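Local coordinates for protein transcriptional regulator (TetR/AcrR family) (Bacillus halodurans, PDB 5GP9) that probably represses genes of fatty acid degradation by binding operator DNA as a TetR-family regulator, and carries a bound palmitic acid in its C-terminal domain, at residues A[88-93]-A[155-160]; A[141-146]-A[186-191]; A[84-89]-A[127-132]. One frame throughout, in Å; residues are numbered along the deposited sequence.

Contact 1 of 3, residues A[88-93]-A[155-160]; sequences NMHFKQ and MIFGTL. With PLM (palmitic acid), chain E.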
# COMPACT_ATOMS: atom_id res chain seq x y z
N ASN A 88 -5.79 1.37 -17.23
CA ASN A 88 -5.16 2.30 -18.11
C ASN A 88 -5.23 3.74 -17.64
O ASN A 88 -4.19 4.38 -17.59
CB ASN A 88 -5.71 2.10 -19.52
CG ASN A 88 -5.04 2.99 -20.51
OD1 ASN A 88 -3.81 2.87 -20.75
ND2 ASN A 88 -5.80 3.98 -21.02
N MET A 89 -6.38 4.21 -17.15
CA MET A 89 -6.50 5.57 -16.60
C MET A 89 -5.78 5.78 -15.28
O MET A 89 -5.22 6.84 -15.05
CB MET A 89 -7.98 5.93 -16.45
CG MET A 89 -8.69 6.16 -17.77
SD MET A 89 -8.16 7.73 -18.55
CE MET A 89 -8.38 8.88 -17.21
N HIS A 90 -5.75 4.78 -14.38
CA HIS A 90 -4.95 4.89 -13.19
C HIS A 90 -3.48 5.13 -13.50
O HIS A 90 -2.83 6.03 -12.95
CB HIS A 90 -5.20 3.63 -12.30
CG HIS A 90 -4.59 3.65 -10.92
ND1 HIS A 90 -5.28 3.23 -9.80
CD2 HIS A 90 -3.39 4.07 -10.47
CE1 HIS A 90 -4.49 3.31 -8.75
NE2 HIS A 90 -3.34 3.84 -9.12
N PHE A 91 -2.93 4.32 -14.41
CA PHE A 91 -1.52 4.32 -14.70
C PHE A 91 -1.24 5.60 -15.52
O PHE A 91 -0.18 6.25 -15.31
CB PHE A 91 -1.12 3.03 -15.49
CG PHE A 91 -0.93 1.79 -14.60
CD1 PHE A 91 -1.26 1.80 -13.24
CD2 PHE A 91 -0.52 0.64 -15.14
CE1 PHE A 91 -1.11 0.66 -12.46
CE2 PHE A 91 -0.39 -0.51 -14.42
CZ PHE A 91 -0.70 -0.52 -13.06
N LYS A 92 -2.16 5.91 -16.44
CA LYS A 92 -1.99 7.09 -17.33
C LYS A 92 -1.86 8.39 -16.53
O LYS A 92 -0.99 9.22 -16.78
CB LYS A 92 -3.16 7.15 -18.31
CG LYS A 92 -3.25 8.30 -19.29
CD LYS A 92 -4.71 8.78 -19.41
CE LYS A 92 -4.84 10.21 -19.93
NZ LYS A 92 -3.91 11.19 -19.29
N GLN A 93 -2.77 8.57 -15.60
CA GLN A 93 -2.79 9.80 -14.81
C GLN A 93 -1.50 10.01 -14.03
O GLN A 93 -1.03 11.12 -13.91
CB GLN A 93 -4.03 9.89 -13.92
CG GLN A 93 -5.34 9.64 -14.65
CD GLN A 93 -6.07 10.85 -15.13
OE1 GLN A 93 -6.83 11.47 -14.39
NE2 GLN A 93 -5.92 11.14 -16.42
N MET A 155 -8.06 -6.36 -3.74
CA MET A 155 -7.04 -6.96 -4.66
C MET A 155 -6.75 -6.00 -5.83
O MET A 155 -5.61 -5.80 -6.20
CB MET A 155 -7.56 -8.31 -5.17
CG MET A 155 -6.53 -8.96 -6.10
SD MET A 155 -6.91 -10.54 -6.90
CE MET A 155 -8.10 -9.78 -7.82
N ILE A 156 -7.75 -5.44 -6.48
CA ILE A 156 -7.49 -4.57 -7.60
C ILE A 156 -6.70 -3.31 -7.15
O ILE A 156 -5.67 -2.89 -7.74
CB ILE A 156 -8.81 -4.15 -8.28
CG1 ILE A 156 -9.47 -5.36 -9.00
CG2 ILE A 156 -8.54 -3.06 -9.33
CD1 ILE A 156 -10.86 -5.09 -9.42
N PHE A 157 -7.22 -2.61 -6.15
CA PHE A 157 -6.61 -1.42 -5.68
C PHE A 157 -5.27 -1.72 -5.13
O PHE A 157 -4.29 -0.97 -5.42
CB PHE A 157 -7.44 -0.68 -4.64
CG PHE A 157 -6.75 0.54 -4.17
CD1 PHE A 157 -6.68 1.68 -5.01
CD2 PHE A 157 -6.00 0.53 -2.99
CE1 PHE A 157 -5.89 2.77 -4.62
CE2 PHE A 157 -5.26 1.60 -2.60
CZ PHE A 157 -5.19 2.71 -3.41
N GLY A 158 -5.17 -2.80 -4.29
CA GLY A 158 -3.90 -3.03 -3.66
C GLY A 158 -2.82 -3.35 -4.69
O GLY A 158 -1.67 -2.98 -4.56
N THR A 159 -3.25 -4.07 -5.71
CA THR A 159 -2.34 -4.42 -6.82
C THR A 159 -1.89 -3.20 -7.60
O THR A 159 -0.65 -3.01 -7.84
CB THR A 159 -2.94 -5.53 -7.74
OG1 THR A 159 -3.07 -6.72 -6.99
CG2 THR A 159 -1.95 -5.84 -8.83
N LEU A 160 -2.82 -2.43 -8.08
CA LEU A 160 -2.47 -1.22 -8.88
C LEU A 160 -1.59 -0.25 -8.11
O LEU A 160 -0.57 0.22 -8.54
CB LEU A 160 -3.71 -0.54 -9.33
CG LEU A 160 -4.66 -1.25 -10.26
CD1 LEU A 160 -5.88 -0.42 -10.66
CD2 LEU A 160 -3.97 -1.76 -11.51
C1 PLM E . -3.99 2.02 1.58
O1 PLM E . -3.84 1.42 0.49
O2 PLM E . -3.83 1.40 2.63
C2 PLM E . -4.38 3.50 1.65
C3 PLM E . -3.29 4.40 1.02
C4 PLM E . -3.44 5.93 1.24
C5 PLM E . -3.80 6.89 0.07
C6 PLM E . -3.64 6.33 -1.34
C7 PLM E . -3.63 7.35 -2.47
C8 PLM E . -3.31 6.63 -3.74
C9 PLM E . -4.42 6.54 -4.73
CA PLM E . -3.93 6.98 -6.04
CB PLM E . -5.02 6.65 -7.04
CC PLM E . -4.58 7.14 -8.40
CD PLM E . -4.20 8.62 -8.27
CE PLM E . -4.77 9.59 -9.27
CF PLM E . -4.89 10.93 -8.54
CG PLM E . -5.27 11.96 -9.54
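His90 and Leu160 face each other where helix 79-95 passes helix 149-169, their CA atoms 7.9 Å apart. The two segments run in the same general direction, their axes crossing at -27°, and come no closer than 11.9 Å. Side chains therefore span the gap.

The His90 ring is sandwiched. Over one face lies Leu160 CB, in a CH-pi contact 4.2 Å from the ring centroid. Over the opposite face runs the palmitic acid chain, whose CC atom is 3.6 Å from His90 NE2. Both partners are offset toward the rim of the ring. The CG of His90 is anti to its own N (chi1 -172°), which carries the imidazole out from its helix and between these two partners. At its edge, near the ring plane, is Phe157 CE1. The polar atom ND1 hydrogen-bonds to Tyr126 OH of helix 113-139, which helps to fix the turn of the ring.

Leu160 divides its branches. CD1 packs on His90 ND1, while CD2 meets Phe91 CZ at 3.8 Å, the two side chains crossing at about a right angle. The CB of Phe157 points away from helix 79-95, but its ring comes back beside the His90 edge, and it also meets the ligand. Palmitic acid O1 lies at the ring edge, in plane, 3.4 Å from Phe157 CE2. Phe157 also packs on Glu162 of the second subunit.

The arrangement forms one wall of a fatty acid pocket within the helical C-terminal domain, consistent with the effector-binding site of a TetR-family regulator.

Contact 2 of 3, residues A[141-146]-A[186-191]; sequences GYFFQE and LLLGGL
Tyr142 and Phe143 reach Leu188 by different first torsions. Tyr142 has CG anti to the backbone N (chi1 -173°). Phe143 has CG anti to its carbonyl carbon instead (chi1 -57°). Neither CB points straight at the helix end, yet both rings extend to the same leucine. The CB of Leu188 does not point straight at the loop either, but its methyl groups reach it.

The two methyl groups of Leu188 share the work. CD1 touches Tyr142 OH at 3.4 Å. CD2 faces both aromatic rings, 3.8 Å from Tyr142 CE2 and 3.9 Å from Phe143 CE1. It lies at the edge of the Phe143 ring, near the ring plane, and meets the Tyr142 ring obliquely. The contact is van der Waals in kind, with no hydrogen bond between the two segments.

Leu83 of helix 79-95 also packs on Leu188, and Leu191 of the second subunit packs on Phe143. The backbones of Tyr142 and Leu188 hydrogen-bond to the second subunit. Just beyond Leu188 the helix stops. Gly190 has positive phi, and its N still bonds to Leu186 O at 2.8 Å.

The contact joins the loop between helices 113-139 and 149-169 to the C-terminal end of helix 180-189, within the dimer interface of the TetR-type C-terminal domain.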
# COMPACT_ATOMS: atom_id res chain seq x y z
N GLY A 141 -22.18 -11.86 -15.81
CA GLY A 141 -21.56 -13.15 -15.98
C GLY A 141 -20.09 -13.14 -16.35
O GLY A 141 -19.52 -14.19 -16.52
N TYR A 142 -19.47 -11.96 -16.38
CA TYR A 142 -18.06 -11.86 -16.71
C TYR A 142 -17.13 -12.19 -15.51
O TYR A 142 -16.09 -12.88 -15.68
CB TYR A 142 -17.73 -10.48 -17.21
CG TYR A 142 -16.29 -10.39 -17.72
CD1 TYR A 142 -15.84 -11.21 -18.76
CD2 TYR A 142 -15.38 -9.49 -17.16
CE1 TYR A 142 -14.54 -11.12 -19.26
CE2 TYR A 142 -14.09 -9.37 -17.65
CZ TYR A 142 -13.66 -10.20 -18.68
OH TYR A 142 -12.37 -10.08 -19.16
N PHE A 143 -17.48 -11.69 -14.33
CA PHE A 143 -16.79 -12.10 -13.12
C PHE A 143 -17.52 -13.20 -12.36
O PHE A 143 -18.75 -13.22 -12.29
CB PHE A 143 -16.62 -10.93 -12.15
CG PHE A 143 -15.90 -9.75 -12.71
CD1 PHE A 143 -14.75 -9.90 -13.50
CD2 PHE A 143 -16.37 -8.48 -12.43
CE1 PHE A 143 -14.06 -8.80 -14.01
CE2 PHE A 143 -15.72 -7.36 -12.96
CZ PHE A 143 -14.54 -7.51 -13.69
N PHE A 144 -16.70 -14.06 -11.74
CA PHE A 144 -17.10 -15.16 -10.90
C PHE A 144 -18.26 -14.72 -10.01
O PHE A 144 -18.16 -13.71 -9.31
CB PHE A 144 -15.82 -15.65 -10.16
CG PHE A 144 -16.03 -16.74 -9.19
CD1 PHE A 144 -16.68 -17.92 -9.57
CD2 PHE A 144 -15.55 -16.62 -7.87
CE1 PHE A 144 -16.88 -18.97 -8.66
CE2 PHE A 144 -15.73 -17.66 -6.95
CZ PHE A 144 -16.40 -18.84 -7.35
N GLN A 145 -19.41 -15.42 -10.09
CA GLN A 145 -20.58 -15.04 -9.28
C GLN A 145 -20.41 -15.04 -7.75
O GLN A 145 -21.07 -14.24 -7.07
CB GLN A 145 -21.81 -15.92 -9.61
CG GLN A 145 -22.62 -15.49 -10.85
CD GLN A 145 -23.34 -14.14 -10.69
OE1 GLN A 145 -22.71 -13.09 -10.75
NE2 GLN A 145 -24.65 -14.16 -10.53
N GLU A 146 -19.58 -15.90 -7.19
CA GLU A 146 -19.46 -16.01 -5.73
C GLU A 146 -18.33 -15.06 -5.20
O GLU A 146 -17.97 -15.09 -4.04
CB GLU A 146 -19.23 -17.46 -5.29
CG GLU A 146 -20.46 -18.40 -5.35
CD GLU A 146 -20.16 -19.89 -4.99
OE1 GLU A 146 -18.97 -20.31 -5.02
OE2 GLU A 146 -21.12 -20.66 -4.67
N LEU A 186 -3.61 -10.26 -15.45
CA LEU A 186 -3.26 -10.92 -14.24
C LEU A 186 -4.39 -10.84 -13.21
O LEU A 186 -4.71 -11.85 -12.55
CB LEU A 186 -1.93 -10.38 -13.69
CG LEU A 186 -1.40 -10.95 -12.38
CD1 LEU A 186 -1.09 -12.43 -12.44
CD2 LEU A 186 -0.13 -10.18 -11.94
N LEU A 187 -5.04 -9.69 -13.08
CA LEU A 187 -6.19 -9.55 -12.29
C LEU A 187 -7.36 -10.43 -12.72
O LEU A 187 -8.06 -11.02 -11.91
CB LEU A 187 -6.62 -8.13 -12.13
CG LEU A 187 -5.71 -7.09 -11.49
CD1 LEU A 187 -6.17 -5.64 -11.66
CD2 LEU A 187 -5.58 -7.41 -10.01
N LEU A 188 -7.51 -10.61 -14.01
CA LEU A 188 -8.55 -11.56 -14.50
C LEU A 188 -8.24 -13.01 -14.32
O LEU A 188 -9.15 -13.84 -14.05
CB LEU A 188 -8.74 -11.25 -15.99
CG LEU A 188 -9.30 -9.85 -16.26
CD1 LEU A 188 -9.28 -9.52 -17.76
CD2 LEU A 188 -10.73 -9.66 -15.80
N GLY A 189 -7.00 -13.42 -14.54
CA GLY A 189 -6.70 -14.84 -14.46
C GLY A 189 -5.95 -15.40 -13.31
O GLY A 189 -5.76 -16.63 -13.23
N GLY A 190 -5.52 -14.53 -12.38
CA GLY A 190 -4.73 -14.96 -11.29
C GLY A 190 -3.45 -15.63 -11.63
O GLY A 190 -2.85 -15.45 -12.75
N LEU A 191 -2.97 -16.42 -10.69
CA LEU A 191 -1.74 -17.12 -10.89
C LEU A 191 -1.92 -18.29 -11.91
O LEU A 191 -0.93 -18.65 -12.59
CB LEU A 191 -1.17 -17.66 -9.61
CG LEU A 191 -0.86 -16.55 -8.56
CD1 LEU A 191 -0.25 -17.12 -7.32
CD2 LEU A 191 0.08 -15.51 -9.13

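Contact 3 of 3, residues A[84-89]-A[127-132]; sequences KILVNM and LNLLDE
Leu86 of helix 79-95 meets Leu130 and Leu129 of helix 113-139 in the all-helical C-terminal domain of this TetR-family protein. The contact is a small leucine cluster between two helices of the bundle. It contains no hydrogen bond or salt bridge across the segments.

Leu86 contributes the most buried surface. Its CB points toward helix 113-139, and its CG is anti to the backbone N (chi1 -176°). That torsion carries both methyl groups across the gap. The CA atoms of Leu86 and Leu130 are 8.5 Å apart, the nearest such pair of the two segments.

Leu130 comes next in buried surface. Its CB does not aim straight across, but its CD2 branch extends to Leu86. The two side chains cross at about a right angle. CD2 of Leu130 meets both methyl groups of Leu86, lying 3.8 Å from Leu86 CD2 and nearer still to Leu86 CD1. The CG of Leu130 is also close to Leu86 CD1. Helix 149-169 adds to the cluster: its Leu160 packs on Leu86, and its Ile156 on Leu130.

Leu129 adds a looser touch, although its CB points toward helix 79-95. Its CD2 is 4.4 Å from Leu86 CD1. Ile69 and Met73 of helix 50-74 also pack on Leu129, so this residue links the cluster to a further helix.

Away from the cluster, Asp131 forms a salt bridge with Arg153, and Glu132 forms one with Arg70, tying helix 113-139 to helices 149-169 and 50-74.

The tightest point of the cluster is the methyl pair Leu86 CD1 and Leu130 CD2, 3.6 Å apart.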
# COMPACT_ATOMS: atom_id res chain seq x y z
N LYS A 84 -10.10 -2.67 -18.18
CA LYS A 84 -8.92 -2.26 -18.85
C LYS A 84 -8.84 -0.74 -18.88
O LYS A 84 -7.77 -0.25 -18.65
CB LYS A 84 -8.79 -2.85 -20.26
CG LYS A 84 -7.46 -2.51 -20.93
CD LYS A 84 -7.28 -3.11 -22.33
CE LYS A 84 -7.07 -4.63 -22.32
NZ LYS A 84 -5.79 -5.05 -21.69
N ILE A 85 -9.99 -0.04 -19.06
CA ILE A 85 -10.11 1.40 -18.99
C ILE A 85 -9.69 1.97 -17.63
O ILE A 85 -8.94 2.95 -17.56
CB ILE A 85 -11.56 1.86 -19.30
CG1 ILE A 85 -11.76 1.76 -20.83
CG2 ILE A 85 -11.83 3.30 -18.85
CD1 ILE A 85 -13.19 2.00 -21.30
N LEU A 86 -10.07 1.26 -16.60
CA LEU A 86 -9.73 1.68 -15.22
C LEU A 86 -8.23 1.51 -14.99
O LEU A 86 -7.60 2.47 -14.52
CB LEU A 86 -10.56 0.90 -14.18
CG LEU A 86 -10.36 1.33 -12.72
CD1 LEU A 86 -11.67 1.35 -11.92
CD2 LEU A 86 -9.35 0.36 -12.15
N VAL A 87 -7.64 0.38 -15.33
CA VAL A 87 -6.19 0.18 -15.17
C VAL A 87 -5.38 1.22 -15.98
O VAL A 87 -4.45 1.83 -15.51
CB VAL A 87 -5.81 -1.26 -15.54
CG1 VAL A 87 -4.34 -1.49 -15.50
CG2 VAL A 87 -6.55 -2.22 -14.56
N ASN A 88 -5.79 1.37 -17.23
CA ASN A 88 -5.16 2.30 -18.11
C ASN A 88 -5.23 3.74 -17.64
O ASN A 88 -4.19 4.38 -17.59
CB ASN A 88 -5.71 2.10 -19.52
CG ASN A 88 -5.04 2.99 -20.51
OD1 ASN A 88 -3.81 2.87 -20.75
ND2 ASN A 88 -5.80 3.98 -21.02
N MET A 89 -6.38 4.21 -17.15
CA MET A 89 -6.50 5.57 -16.60
C MET A 89 -5.78 5.78 -15.28
O MET A 89 -5.22 6.84 -15.05
CB MET A 89 -7.98 5.93 -16.45
CG MET A 89 -8.69 6.16 -17.77
SD MET A 89 -8.16 7.73 -18.55
CE MET A 89 -8.38 8.88 -17.21
N LEU A 127 -12.75 3.73 -4.76
CA LEU A 127 -13.18 2.38 -4.29
C LEU A 127 -14.64 2.08 -4.60
O LEU A 127 -14.91 1.02 -5.02
CB LEU A 127 -12.85 2.11 -2.82
CG LEU A 127 -11.39 2.35 -2.37
CD1 LEU A 127 -11.16 2.12 -0.86
CD2 LEU A 127 -10.43 1.52 -3.22
N ASN A 128 -15.56 3.04 -4.45
CA ASN A 128 -16.98 2.84 -4.87
C ASN A 128 -17.17 2.62 -6.36
O ASN A 128 -17.98 1.79 -6.78
CB ASN A 128 -17.83 4.04 -4.44
CG ASN A 128 -17.97 4.16 -2.92
OD1 ASN A 128 -17.64 3.26 -2.15
ND2 ASN A 128 -18.44 5.34 -2.50
N LEU A 129 -16.38 3.29 -7.18
CA LEU A 129 -16.35 3.03 -8.60
C LEU A 129 -15.88 1.62 -8.92
O LEU A 129 -16.46 0.94 -9.73
CB LEU A 129 -15.44 4.05 -9.33
CG LEU A 129 -15.34 3.79 -10.81
CD1 LEU A 129 -16.73 3.92 -11.45
CD2 LEU A 129 -14.34 4.75 -11.42
N LEU A 130 -14.80 1.20 -8.29
CA LEU A 130 -14.36 -0.18 -8.39
C LEU A 130 -15.52 -1.18 -8.04
O LEU A 130 -15.80 -2.12 -8.75
CB LEU A 130 -13.15 -0.46 -7.47
CG LEU A 130 -11.74 -0.20 -8.02
CD1 LEU A 130 -10.68 -0.47 -6.98
CD2 LEU A 130 -11.39 -1.02 -9.25
N ASP A 131 -16.20 -0.92 -6.94
CA ASP A 131 -17.33 -1.77 -6.50
C ASP A 131 -18.47 -1.85 -7.55
O ASP A 131 -18.93 -2.99 -7.89
CB ASP A 131 -17.91 -1.28 -5.17
CG ASP A 131 -16.98 -1.48 -4.00
OD1 ASP A 131 -15.91 -2.16 -4.09
OD2 ASP A 131 -17.32 -0.95 -2.95
N GLU A 132 -18.79 -0.70 -8.13
CA GLU A 132 -19.77 -0.68 -9.22
C GLU A 132 -19.37 -1.54 -10.38
O GLU A 132 -20.21 -2.29 -10.91
CB GLU A 132 -20.06 0.73 -9.74
CG GLU A 132 -20.57 1.75 -8.71
CD GLU A 132 -20.72 3.14 -9.32
OE1 GLU A 132 -20.98 4.06 -8.54
OE2 GLU A 132 -20.59 3.32 -10.58

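All three contacts lie in the C-terminal domain. Contacts 1 and 3 both start from helix 79-95, share Asn88 and Met89, and have centres about 8 Å apart. Ile156 CG2 meets Leu130 CD2 at 3.5 Å, and Leu160 CD1 meets Leu86 CD2 at 3.9 Å, so helices 79-95, 113-139 and 149-169 pack together. Contact 2 lies farther out, its centre about 17 Å from that of contact 1 and 15 Å from that of contact 3. Leu187 joins it to contact 1 by packing on Met155 and Thr159. Along the chain, contact 3 closes before contact 2 opens, while contacts 1 and 2 interleave. Contacts 1 and 2 both touch the second subunit, so the palmitic acid site and the dimer interface share helix 149-169.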